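Local coordinates for protein arginyl-tRNA synthetase, putative (Plasmodium falciparum, PDB 5JLD) that probably joins L-arginine to its cognate tRNA at the expense of ATP, as a cytoplasmic class I aminoacyl-tRNA synthetase used in protein synthesis, at residues 129-137 against 335-346; 285-294 against 361-369. All blocks are in the same frame, centred on the assembly; numbering follows the deposited sequence.

Contact 1. Residues 129-137 against 335-346; sequences ENYGNVLVD and RLTQLNCNCVIY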
loop_
_atom_site.group_PDB
_atom_site.type_symbol
_atom_site.label_atom_id
_atom_site.label_comp_id
_atom_site.label_asym_id
_atom_site.label_seq_id
_atom_site.Cartn_x
_atom_site.Cartn_y
_atom_site.Cartn_z
ATOM N N GLU A 129 19.312 1.422 5.385
ATOM C CA GLU A 129 17.913 1.797 5.609
ATOM C C GLU A 129 17.298 1.061 6.796
ATOM O O GLU A 129 17.395 -0.163 6.906
ATOM C CB GLU A 129 17.075 1.538 4.359
ATOM C CG GLU A 129 17.503 2.318 3.128
ATOM C CD GLU A 129 16.652 1.989 1.912
ATOM O OE1 GLU A 129 15.740 2.778 1.598
ATOM O OE2 GLU A 129 16.888 0.944 1.268
ATOM N N ASN A 130 16.659 1.819 7.680
ATOM C CA ASN A 130 16.056 1.266 8.887
ATOM C C ASN A 130 14.526 1.262 8.779
ATOM O O ASN A 130 13.924 2.279 8.458
ATOM C CB ASN A 130 16.522 2.071 10.108
ATOM C CG ASN A 130 16.161 1.416 11.440
ATOM O OD1 ASN A 130 15.214 0.636 11.541
ATOM N ND2 ASN A 130 16.922 1.749 12.476
ATOM N N TYR A 131 13.899 0.121 9.042
ATOM C CA TYR A 131 12.438 0.068 9.084
ATOM C C TYR A 131 11.975 -0.473 10.430
ATOM O O TYR A 131 10.960 -1.154 10.506
ATOM C CB TYR A 131 11.870 -0.794 7.950
ATOM C CG TYR A 131 11.948 -0.133 6.583
ATOM C CD1 TYR A 131 11.005 0.808 6.195
ATOM C CD2 TYR A 131 12.967 -0.457 5.679
ATOM C CE1 TYR A 131 11.064 1.415 4.953
ATOM C CE2 TYR A 131 13.040 0.155 4.422
ATOM C CZ TYR A 131 12.074 1.078 4.063
ATOM O OH TYR A 131 12.122 1.713 2.837
ATOM N N GLY A 132 12.731 -0.167 11.483
ATOM C CA GLY A 132 12.412 -0.624 12.823
ATOM C C GLY A 132 10.977 -0.306 13.191
ATOM O O GLY A 132 10.204 -1.196 13.539
ATOM N N ASN A 133 10.612 0.965 13.101
ATOM C CA ASN A 133 9.249 1.360 13.423
ATOM C C ASN A 133 8.650 2.131 12.271
ATOM O O ASN A 133 9.173 3.169 11.877
ATOM C CB ASN A 133 9.189 2.218 14.692
ATOM C CG ASN A 133 9.764 1.529 15.911
ATOM O OD1 ASN A 133 9.292 0.470 16.332
ATOM N ND2 ASN A 133 10.756 2.169 16.528
ATOM N N VAL A 134 7.534 1.641 11.753
ATOM C CA VAL A 134 6.852 2.327 10.665
ATOM C C VAL A 134 5.486 2.810 11.123
ATOM O O VAL A 134 4.746 2.069 11.782
ATOM C CB VAL A 134 6.675 1.387 9.427
ATOM C CG1 VAL A 134 5.782 2.042 8.378
ATOM C CG2 VAL A 134 8.044 0.997 8.825
ATOM N N LEU A 135 5.144 4.040 10.770
ATOM C CA LEU A 135 3.821 4.562 11.068
ATOM C C LEU A 135 3.119 4.956 9.781
ATOM O O LEU A 135 3.688 5.668 8.968
ATOM C CB LEU A 135 3.906 5.768 12.019
ATOM C CG LEU A 135 2.574 6.355 12.495
ATOM C CD1 LEU A 135 2.707 6.935 13.920
ATOM C CD2 LEU A 135 2.046 7.421 11.531
ATOM N N VAL A 136 1.865 4.527 9.637
ATOM C CA VAL A 136 1.047 4.893 8.487
ATOM C C VAL A 136 -0.152 5.724 8.960
ATOM O O VAL A 136 -0.975 5.283 9.772
ATOM C CB VAL A 136 0.573 3.640 7.698
ATOM C CG1 VAL A 136 -0.238 4.048 6.450
ATOM C CG2 VAL A 136 1.774 2.755 7.302
ATOM N N ASP A 137 -0.227 6.944 8.444
ATOM C CA ASP A 137 -1.268 7.915 8.779
ATOM C C ASP A 137 -2.298 7.912 7.663
ATOM O O ASP A 137 -2.000 8.357 6.561
ATOM C CB ASP A 137 -0.633 9.299 8.957
ATOM C CG ASP A 137 -1.615 10.368 9.403
ATOM O OD1 ASP A 137 -2.793 10.375 8.980
ATOM O OD2 ASP A 137 -1.188 11.233 10.199
ATOM N N ARG A 335 5.786 11.504 16.691
ATOM C CA ARG A 335 6.093 10.226 16.047
ATOM C C ARG A 335 7.596 9.976 16.027
ATOM O O ARG A 335 8.050 8.851 16.249
ATOM C CB ARG A 335 5.499 10.199 14.630
ATOM C CG ARG A 335 3.972 10.259 14.682
ATOM C CD ARG A 335 3.313 10.668 13.378
ATOM N NE ARG A 335 1.866 10.530 13.516
ATOM C CZ ARG A 335 0.962 10.788 12.575
ATOM N NH1 ARG A 335 1.318 11.199 11.355
ATOM N NH2 ARG A 335 -0.318 10.606 12.856
ATOM N N LEU A 336 8.371 11.034 15.824
ATOM C CA LEU A 336 9.824 10.873 15.709
ATOM C C LEU A 336 10.519 10.703 17.069
ATOM O O LEU A 336 11.414 9.854 17.213
ATOM C CB LEU A 336 10.419 12.066 14.962
ATOM C CG LEU A 336 10.135 12.073 13.459
ATOM C CD1 LEU A 336 10.605 13.377 12.868
ATOM C CD2 LEU A 336 10.826 10.902 12.774
ATOM N N THR A 337 10.109 11.506 18.055
ATOM C CA THR A 337 10.800 11.508 19.347
ATOM C C THR A 337 10.195 10.518 20.351
ATOM O O THR A 337 10.912 9.959 21.174
ATOM C CB THR A 337 10.813 12.929 19.991
ATOM O OG1 THR A 337 9.480 13.317 20.342
ATOM C CG2 THR A 337 11.405 13.961 19.025
ATOM N N GLN A 338 8.885 10.294 20.292
ATOM C CA GLN A 338 8.242 9.467 21.314
ATOM C C GLN A 338 7.949 8.054 20.822
ATOM O O GLN A 338 8.004 7.109 21.603
ATOM C CB GLN A 338 6.949 10.141 21.830
ATOM C CG GLN A 338 7.128 11.627 22.175
ATOM C CD GLN A 338 8.236 11.898 23.208
ATOM O OE1 GLN A 338 8.293 11.271 24.277
ATOM N NE2 GLN A 338 9.116 12.849 22.888
ATOM N N LEU A 339 7.648 7.901 19.534
ATOM C CA LEU A 339 7.416 6.574 18.966
ATOM C C LEU A 339 8.668 6.050 18.264
ATOM O O LEU A 339 8.703 4.902 17.837
ATOM C CB LEU A 339 6.245 6.604 17.986
ATOM C CG LEU A 339 4.873 6.914 18.584
ATOM C CD1 LEU A 339 3.804 6.753 17.507
ATOM C CD2 LEU A 339 4.583 6.004 19.792
ATOM N N ASN A 340 9.685 6.897 18.138
ATOM C CA ASN A 340 10.941 6.509 17.499
ATOM C C ASN A 340 10.753 5.953 16.090
ATOM O O ASN A 340 11.407 4.987 15.694
ATOM C CB ASN A 340 11.690 5.501 18.388
ATOM C CG ASN A 340 12.132 6.124 19.723
ATOM O OD1 ASN A 340 13.026 6.966 19.739
ATOM N ND2 ASN A 340 11.493 5.725 20.835
ATOM N N CYS A 341 9.864 6.583 15.330
ATOM C CA CYS A 341 9.561 6.135 13.973
ATOM C C CYS A 341 10.757 6.270 13.036
ATOM O O CYS A 341 11.461 7.285 13.035
ATOM C CB CYS A 341 8.371 6.911 13.409
ATOM S SG CYS A 341 6.769 6.380 14.076
ATOM N N ASN A 342 10.974 5.235 12.235
ATOM C CA ASN A 342 12.026 5.245 11.219
ATOM C C ASN A 342 11.448 5.547 9.844
ATOM O O ASN A 342 12.147 6.002 8.937
ATOM C CB ASN A 342 12.758 3.921 11.233
ATOM C CG ASN A 342 13.321 3.605 12.603
ATOM O OD1 ASN A 342 12.865 2.680 13.281
ATOM N ND2 ASN A 342 14.300 4.396 13.029
ATOM N N CYS A 343 10.145 5.344 9.714
ATOM C CA CYS A 343 9.462 5.681 8.489
ATOM C C CYS A 343 8.046 6.166 8.813
ATOM O O CYS A 343 7.320 5.536 9.572
ATOM C CB CYS A 343 9.445 4.470 7.542
ATOM S SG CYS A 343 8.533 4.700 6.008
ATOM N N VAL A 344 7.674 7.310 8.255
ATOM C CA VAL A 344 6.327 7.839 8.444
ATOM C C VAL A 344 5.680 8.147 7.118
ATOM O O VAL A 344 6.174 8.958 6.317
ATOM C CB VAL A 344 6.293 9.123 9.302
ATOM C CG1 VAL A 344 4.847 9.524 9.575
ATOM C CG2 VAL A 344 7.044 8.921 10.607
ATOM N N ILE A 345 4.537 7.521 6.916
ATOM C CA ILE A 345 3.872 7.580 5.650
ATOM C C ILE A 345 2.533 8.262 5.821
ATOM O O ILE A 345 1.729 7.825 6.612
ATOM C CB ILE A 345 3.695 6.151 5.073
ATOM C CG1 ILE A 345 5.062 5.542 4.743
ATOM C CG2 ILE A 345 2.775 6.173 3.883
ATOM C CD1 ILE A 345 5.027 3.993 4.589
ATOM N N TYR A 346 2.320 9.346 5.088
ATOM C CA TYR A 346 1.064 10.070 5.088
ATOM C C TYR A 346 0.253 9.762 3.830
ATOM O O TYR A 346 0.633 10.161 2.739
ATOM C CB TYR A 346 1.329 11.569 5.171
ATOM C CG TYR A 346 1.899 12.008 6.497
ATOM C CD1 TYR A 346 3.264 11.919 6.743
ATOM C CD2 TYR A 346 1.072 12.519 7.505
ATOM C CE1 TYR A 346 3.799 12.322 7.955
ATOM C CE2 TYR A 346 1.602 12.928 8.742
ATOM C CZ TYR A 346 2.968 12.821 8.946
ATOM O OH TYR A 346 3.530 13.207 10.123
#

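Contact 2. Residues 285-294 against 361-369; sequences VLDLLKESKL and DLIKKTNWG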
loop_
_atom_site.group_PDB
_atom_site.type_symbol
_atom_site.label_atom_id
_atom_site.label_comp_id
_atom_site.label_asym_id
_atom_site.label_seq_id
_atom_site.Cartn_x
_atom_site.Cartn_y
_atom_site.Cartn_z
ATOM N N VAL A 285 6.058 22.035 21.719
ATOM C CA VAL A 285 6.611 21.909 20.370
ATOM C C VAL A 285 7.020 23.299 19.910
ATOM O O VAL A 285 8.130 23.477 19.380
ATOM C CB VAL A 285 5.628 21.247 19.366
ATOM C CG1 VAL A 285 6.218 21.247 17.948
ATOM C CG2 VAL A 285 5.348 19.810 19.781
ATOM N N LEU A 286 6.200 24.307 20.234
ATOM C CA LEU A 286 6.491 25.616 19.668
ATOM C C LEU A 286 7.730 26.128 20.371
ATOM O O LEU A 286 8.612 26.730 19.727
ATOM C CB LEU A 286 5.320 26.575 19.810
ATOM C CG LEU A 286 4.178 26.332 18.818
ATOM C CD1 LEU A 286 3.222 27.488 18.851
ATOM C CD2 LEU A 286 4.689 26.103 17.385
ATOM N N ASP A 287 7.835 25.790 21.666
ATOM C CA ASP A 287 8.966 26.251 22.463
ATOM C C ASP A 287 10.203 25.719 21.793
ATOM O O ASP A 287 11.143 26.482 21.522
ATOM C CB ASP A 287 8.862 25.789 23.921
ATOM C CG ASP A 287 7.905 26.654 24.735
ATOM O OD1 ASP A 287 7.636 27.797 24.305
ATOM O OD2 ASP A 287 7.410 26.189 25.788
ATOM N N LEU A 288 10.147 24.439 21.411
ATOM C CA LEU A 288 11.328 23.815 20.816
ATOM C C LEU A 288 11.694 24.573 19.551
ATOM O O LEU A 288 12.848 24.992 19.379
ATOM C CB LEU A 288 11.090 22.328 20.525
ATOM C CG LEU A 288 11.162 21.476 21.809
ATOM C CD1 LEU A 288 10.795 20.028 21.520
ATOM C CD2 LEU A 288 12.542 21.557 22.476
ATOM N N LEU A 289 10.690 24.826 18.710
ATOM C CA LEU A 289 10.950 25.481 17.442
ATOM C C LEU A 289 11.486 26.884 17.676
ATOM O O LEU A 289 12.400 27.318 16.979
ATOM C CB LEU A 289 9.693 25.511 16.587
ATOM C CG LEU A 289 9.438 24.120 16.005
ATOM C CD1 LEU A 289 8.064 24.038 15.381
ATOM C CD2 LEU A 289 10.535 23.767 14.986
ATOM N N LYS A 290 10.990 27.555 18.718
ATOM C CA LYS A 290 11.426 28.926 18.937
ATOM C C LYS A 290 12.899 28.883 19.312
ATOM O O LYS A 290 13.678 29.746 18.903
ATOM C CB LYS A 290 10.583 29.622 20.016
ATOM C CG LYS A 290 9.135 29.862 19.593
ATOM C CD LYS A 290 8.294 30.522 20.698
ATOM C CE LYS A 290 6.826 30.673 20.269
ATOM N NZ LYS A 290 6.007 31.512 21.207
ATOM N N GLU A 291 13.290 27.841 20.045
ATOM C CA GLU A 291 14.664 27.767 20.511
ATOM C C GLU A 291 15.582 27.341 19.360
ATOM O O GLU A 291 16.796 27.522 19.450
ATOM C CB GLU A 291 14.791 26.809 21.706
ATOM N N SER A 292 15.008 26.806 18.277
ATOM C CA SER A 292 15.829 26.349 17.147
ATOM C C SER A 292 16.167 27.482 16.173
ATOM O O SER A 292 17.041 27.335 15.308
ATOM C CB SER A 292 15.124 25.234 16.386
ATOM O OG SER A 292 13.945 25.736 15.784
ATOM N N LYS A 293 15.454 28.600 16.315
ATOM C CA LYS A 293 15.642 29.787 15.481
ATOM C C LYS A 293 15.398 29.523 13.985
ATOM O O LYS A 293 16.056 30.117 13.123
ATOM C CB LYS A 293 17.047 30.360 15.704
ATOM C CG LYS A 293 17.238 30.935 17.107
ATOM C CD LYS A 293 18.681 30.817 17.577
ATOM C CE LYS A 293 18.832 31.243 19.039
ATOM N NZ LYS A 293 20.193 30.933 19.565
ATOM N N LEU A 294 14.435 28.653 13.683
ATOM C CA LEU A 294 14.078 28.354 12.294
ATOM C C LEU A 294 12.817 29.105 11.865
ATOM O O LEU A 294 12.422 29.051 10.703
ATOM C CB LEU A 294 13.872 26.850 12.099
ATOM C CG LEU A 294 15.086 25.971 12.357
ATOM C CD1 LEU A 294 14.685 24.491 12.400
ATOM C CD2 LEU A 294 16.136 26.223 11.290
ATOM N N ASP A 361 10.521 19.203 5.111
ATOM C CA ASP A 361 11.591 20.187 5.036
ATOM C C ASP A 361 11.851 20.876 6.393
ATOM O O ASP A 361 13.005 21.114 6.755
ATOM C CB ASP A 361 11.261 21.226 3.953
ATOM C CG ASP A 361 12.391 22.213 3.723
ATOM O OD1 ASP A 361 13.437 21.815 3.164
ATOM O OD2 ASP A 361 12.232 23.397 4.104
ATOM N N LEU A 362 10.803 21.177 7.156
ATOM C CA LEU A 362 11.048 21.798 8.471
ATOM C C LEU A 362 11.644 20.776 9.434
ATOM O O LEU A 362 12.617 21.057 10.154
ATOM C CB LEU A 362 9.764 22.389 9.063
ATOM C CG LEU A 362 9.818 22.786 10.548
ATOM C CD1 LEU A 362 10.866 23.880 10.820
ATOM C CD2 LEU A 362 8.428 23.211 11.049
ATOM N N ILE A 363 11.083 19.571 9.412
ATOM C CA ILE A 363 11.414 18.564 10.418
ATOM C C ILE A 363 12.860 18.075 10.215
ATOM O O ILE A 363 13.566 17.711 11.163
ATOM C CB ILE A 363 10.411 17.381 10.361
ATOM C CG1 ILE A 363 9.345 17.493 11.467
ATOM C CG2 ILE A 363 11.129 16.049 10.472
ATOM C CD1 ILE A 363 8.588 18.825 11.532
ATOM N N LYS A 364 13.297 18.097 8.962
ATOM C CA LYS A 364 14.640 17.678 8.613
ATOM C C LYS A 364 15.673 18.689 9.133
ATOM O O LYS A 364 16.847 18.360 9.295
ATOM C CB LYS A 364 14.731 17.511 7.094
ATOM C CG LYS A 364 14.915 16.079 6.603
ATOM C CD LYS A 364 14.383 15.017 7.555
ATOM C CE LYS A 364 14.618 13.629 6.959
ATOM N NZ LYS A 364 14.606 12.475 7.919
ATOM N N LYS A 365 15.227 19.914 9.416
ATOM C CA LYS A 365 16.129 20.939 9.932
ATOM C C LYS A 365 16.220 20.887 11.459
ATOM O O LYS A 365 17.047 21.576 12.048
ATOM C CB LYS A 365 15.683 22.337 9.479
ATOM C CG LYS A 365 15.935 22.629 8.000
ATOM C CD LYS A 365 15.576 24.059 7.614
ATOM C CE LYS A 365 15.695 24.240 6.095
ATOM N NZ LYS A 365 15.210 25.580 5.631
ATOM N N THR A 366 15.377 20.077 12.100
ATOM C CA THR A 366 15.442 19.915 13.558
ATOM C C THR A 366 16.373 18.768 13.946
ATOM O O THR A 366 16.933 18.096 13.083
ATOM C CB THR A 366 14.058 19.629 14.171
ATOM O OG1 THR A 366 13.708 18.251 13.950
ATOM C CG2 THR A 366 12.999 20.541 13.560
ATOM N N ASN A 367 16.523 18.539 15.244
ATOM C CA ASN A 367 17.261 17.380 15.741
ATOM C C ASN A 367 16.310 16.258 16.189
ATOM O O ASN A 367 16.682 15.386 16.955
ATOM C CB ASN A 367 18.172 17.791 16.902
ATOM C CG ASN A 367 17.402 18.499 18.048
ATOM O OD1 ASN A 367 16.364 19.135 17.822
ATOM N ND2 ASN A 367 17.930 18.404 19.268
ATOM N N TRP A 368 15.079 16.274 15.698
ATOM C CA TRP A 368 14.056 15.383 16.234
ATOM C C TRP A 368 14.193 13.955 15.723
ATOM O O TRP A 368 14.125 13.706 14.515
ATOM C CB TRP A 368 12.665 15.914 15.904
ATOM C CG TRP A 368 12.391 17.257 16.493
ATOM C CD1 TRP A 368 13.143 17.917 17.432
ATOM C CD2 TRP A 368 11.287 18.108 16.193
ATOM N NE1 TRP A 368 12.563 19.130 17.739
ATOM C CE2 TRP A 368 11.423 19.271 16.992
ATOM C CE3 TRP A 368 10.191 18.008 15.328
ATOM C CZ2 TRP A 368 10.505 20.322 16.946
ATOM C CZ3 TRP A 368 9.275 19.062 15.293
ATOM C CH2 TRP A 368 9.444 20.196 16.092
ATOM N N GLY A 369 14.373 13.034 16.666
ATOM C CA GLY A 369 14.436 11.616 16.396
ATOM C C GLY A 369 15.500 11.235 15.385
ATOM O O GLY A 369 16.534 11.889 15.264
#

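Contact 1. Residues 129-137 against 335-346
L135 and D137 meet R335 on one face of a parallel strand pair, and the arginine can be followed outward from its root. Its CB starts from the last turn of helix 326-337 and points toward strand 133-137. CG rests against L135 CD1, 3.6 Å away, and the chain, extended from CG to NE, runs on past both methyls of that leucine at about a right angle, which carries the guanidinium to D137. L135 CD2 sits 3.6 Å above the guanidinium plane, over its centre. R335 presents its NH1 (2.8 Å) and NH2 (2.9 Å) to a single oxygen, D137 OD2, which lies in the guanidinium plane, with the carboxylate turned 73° from that plane. NH1 takes the anti lone pair of OD2, while NH2 comes from above the carboxylate. Arginine suits this place because its aliphatic stem packs on L135 while the guanidinium probably compensates the buried charge of D137.

Between the strands the ladder is regular, from L135 N to C343 O through D137 N to I345 O. At its start asparagine side chains add to it. N133 O is shared by two backbone N-H groups, those of N342 and C343, and N342 OD1 adds a side-chain bond, taking N133 N at 2.8 Å on a lone pair in its carbonyl plane. The N342 amide also stacks on that of N130, planes 15° apart. N133 ND2 reaches N340 O at 3.0 Å, while its OD1 is held by N171.

The pair forms the middle of the parallel sheet in the Rossmann-type nucleotide-binding fold of class I synthetases, between strands 171-176 and 374-380; helix 149-167 packs on the face bearing V136 and I345, and helix 326-337 on that of V344 and Y346.

Contact 2. Residues 285-294 against 361-369
Between 285-294 and 361-369 the backbones stay well apart, the nearest CA atoms, those of L294 and K365, being 8.0 Å from each other, so the gap is bridged mainly by side chains. W368 carries one half of the contact, L294 the other. The CB of W368 points toward helix 282-292 and its CG lies opposite its carbonyl carbon (chi1 -61°), which sends the six-membered end of the indole in among V285, L288 and L289. W368 CH2 lies 3.9 Å from V285 CG1, and L289 CD2 approaches the same CH2 equally closely, both aliphatic chains crossing the indole at about a right angle. A broad aromatic suits a gap that neither backbone could close.

Past the C-terminal end of the helix, where K293 leaves helical geometry with positive phi, L294 CD1 sits 3.8 Å from K365 CB and touches L362 CD1, which also meets L289 CD2. K365 offers its CB and carbonyl oxygen; its extended chain carries NZ away to Y304.

The tryptophan is placed by an ST turn: T366 OG1 binds I363 O and accepts from W368 N at 3.0 Å, lying over one face of the indole toward its rim. Threonine fits: its methyl can face L289 while its hydroxyl ties the turn.

Helix 326-337 flanks the site, Y333 meeting W368 edge-to-face and A330 touching V285, while strand 313-316 supports L289 and L362 through L315 and L313.

How the contacts relate
After the N-terminal domain the chain lays down strand 133-137, the first of the parallel sheet, then runs through 171-176 and on to helix 282-292, the first half of contact 2. The end of helix 326-337 and strand 343-349 come back to close contact 1 across almost two hundred residues. Helix 353-364 follows directly, and its end closes the shorter loop of contact 2. The two loops therefore cross rather than nest. Contact 1 binds the core of the parallel sheet; contact 2 fastens a more peripheral helix to the end of helix 353-364 and the turn after it, which lead from strand 343-349 to strand 374-380. They touch where L336 and T337 pack on I363 and W368, their centres about 18 Å apart.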